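Local coordinates for protein VP1 (Polyomavirus HPyV6, PDB 4PCG) that probably serves as the major structural protein of the polyomavirus capsid, a jelly-roll subunit that assembles into pentamers and takes part in attachment to host cells, at residues B[162-167]-B[178-183]. Residues are numbered along the deposited sequence; the frame is centred on the assembly and turned at random.
Sequences ATRKQV and SADPTR
R164 carries its chain extended from CG to NE (chi2 179°), and D180 holds CG opposite its backbone N (chi1 -175°), so that the two groups meet at one side of a small three-stranded antiparallel sheet of the jelly-roll VP1 subunit. They link strand 163-166 to the turn that follows strand 177-179, across the central strand 129-132. The salt bridge runs from R164 NE to D180 OD2 at 2.7 Å, with an N-H...O angle of 156°. The oxygen lies close to the guanidinium plane, but the donor comes to it from above the carboxylate plane; the two planes are 44° apart. D180 OD1 closes an Asx turn at the start of a type I turn, D180 to R183: it accepts from T182 N at 3.0 Å and from T182 OG1 at 2.7 Å, both on one face of the carboxylate. These two bonds limit rotation of the carboxylate and hold OD2 toward R164. R164 NH1 also donates to the carbonyl O of G159, a second bond on the same guanidinium. I26 of a neighbouring subunit packs on both R164 and T182, placing the contact at the pentamer interface. R183 NE lies 3.9 Å from D180 OD2, a long pairing of charges alone; the shared carboxylate probably eases the closeness of R164 NE and R183 NE, 4.3 Å apart. R164 CD sits over the centre of the R183 guanidinium face, 3.8 Å from R183 CZ.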
# COMPACT_ATOMS: atom_id res chain seq x y z
N ALA B 162 -21.82 -10.75 -24.96
CA ALA B 162 -20.39 -10.78 -25.01
C ALA B 162 -19.94 -12.19 -25.36
O ALA B 162 -20.58 -13.18 -24.98
CB ALA B 162 -19.78 -10.36 -23.68
N THR B 163 -18.86 -12.30 -26.10
CA THR B 163 -18.35 -13.59 -26.54
C THR B 163 -17.82 -14.39 -25.37
O THR B 163 -16.96 -13.94 -24.62
CB THR B 163 -17.23 -13.43 -27.58
OG1 THR B 163 -17.68 -12.55 -28.62
CG2 THR B 163 -16.83 -14.78 -28.16
N ARG B 164 -18.35 -15.59 -25.21
CA ARG B 164 -17.90 -16.46 -24.13
C ARG B 164 -17.31 -17.75 -24.69
O ARG B 164 -17.90 -18.39 -25.58
CB ARG B 164 -19.06 -16.78 -23.19
CG ARG B 164 -19.37 -15.65 -22.21
CD ARG B 164 -20.53 -16.02 -21.31
NE ARG B 164 -20.48 -15.21 -20.09
CZ ARG B 164 -21.08 -14.04 -19.93
NH1 ARG B 164 -21.83 -13.50 -20.89
NH2 ARG B 164 -20.96 -13.42 -18.77
N LYS B 165 -16.14 -18.11 -24.19
CA LYS B 165 -15.62 -19.45 -24.45
C LYS B 165 -14.62 -19.86 -23.38
O LYS B 165 -14.51 -19.18 -22.40
CB LYS B 165 -15.08 -19.60 -25.85
CG LYS B 165 -14.10 -18.56 -26.26
CD LYS B 165 -13.70 -18.70 -27.75
CE LYS B 165 -14.81 -18.81 -28.77
NZ LYS B 165 -14.26 -18.83 -30.17
N GLN B 166 -13.93 -20.98 -23.59
CA GLN B 166 -12.92 -21.47 -22.68
C GLN B 166 -11.51 -21.37 -23.27
O GLN B 166 -11.31 -21.47 -24.51
CB GLN B 166 -13.24 -22.93 -22.34
CG GLN B 166 -14.53 -23.08 -21.55
CD GLN B 166 -14.97 -24.52 -21.35
OE1 GLN B 166 -15.32 -25.19 -22.31
NE2 GLN B 166 -14.91 -25.01 -20.11
N VAL B 167 -10.55 -21.18 -22.39
CA VAL B 167 -9.14 -21.14 -22.76
C VAL B 167 -8.61 -22.57 -22.97
O VAL B 167 -8.24 -23.27 -22.04
CB VAL B 167 -8.31 -20.33 -21.77
CG1 VAL B 167 -6.86 -20.30 -22.21
CG2 VAL B 167 -8.86 -18.92 -21.67
N SER B 178 -11.10 -11.98 -20.33
CA SER B 178 -11.18 -11.90 -18.86
C SER B 178 -11.88 -13.16 -18.31
O SER B 178 -12.82 -13.65 -18.93
CB SER B 178 -11.99 -10.66 -18.47
OG SER B 178 -12.01 -10.41 -17.06
N ALA B 179 -11.44 -13.63 -17.14
CA ALA B 179 -12.13 -14.73 -16.43
C ALA B 179 -13.61 -14.39 -16.25
O ALA B 179 -13.97 -13.26 -15.98
CB ALA B 179 -11.49 -14.98 -15.08
N ASP B 180 -14.47 -15.40 -16.40
CA ASP B 180 -15.90 -15.21 -16.39
C ASP B 180 -16.45 -15.59 -15.00
O ASP B 180 -16.51 -16.78 -14.70
CB ASP B 180 -16.54 -16.11 -17.44
CG ASP B 180 -18.04 -15.89 -17.58
OD1 ASP B 180 -18.65 -15.15 -16.78
OD2 ASP B 180 -18.64 -16.47 -18.53
N PRO B 181 -16.84 -14.60 -14.18
CA PRO B 181 -17.35 -14.94 -12.83
C PRO B 181 -18.72 -15.59 -12.82
O PRO B 181 -19.14 -16.10 -11.78
CB PRO B 181 -17.35 -13.58 -12.11
CG PRO B 181 -17.62 -12.60 -13.21
CD PRO B 181 -16.87 -13.14 -14.41
N THR B 182 -19.41 -15.62 -13.96
CA THR B 182 -20.70 -16.29 -14.05
C THR B 182 -20.52 -17.78 -14.30
O THR B 182 -21.49 -18.50 -14.24
CB THR B 182 -21.63 -15.74 -15.15
OG1 THR B 182 -21.14 -16.13 -16.44
CG2 THR B 182 -21.80 -14.20 -15.03
N ARG B 183 -19.31 -18.24 -14.57
CA ARG B 183 -19.02 -19.65 -14.79
C ARG B 183 -17.88 -20.09 -13.86
O ARG B 183 -17.86 -19.67 -12.68
CB ARG B 183 -18.78 -19.93 -16.29
CG ARG B 183 -19.97 -19.50 -17.14
CD ARG B 183 -19.77 -19.77 -18.63
NE ARG B 183 -20.97 -19.43 -19.35
CZ ARG B 183 -21.23 -19.72 -20.63
NH1 ARG B 183 -20.35 -20.33 -21.40
NH2 ARG B 183 -22.39 -19.37 -21.14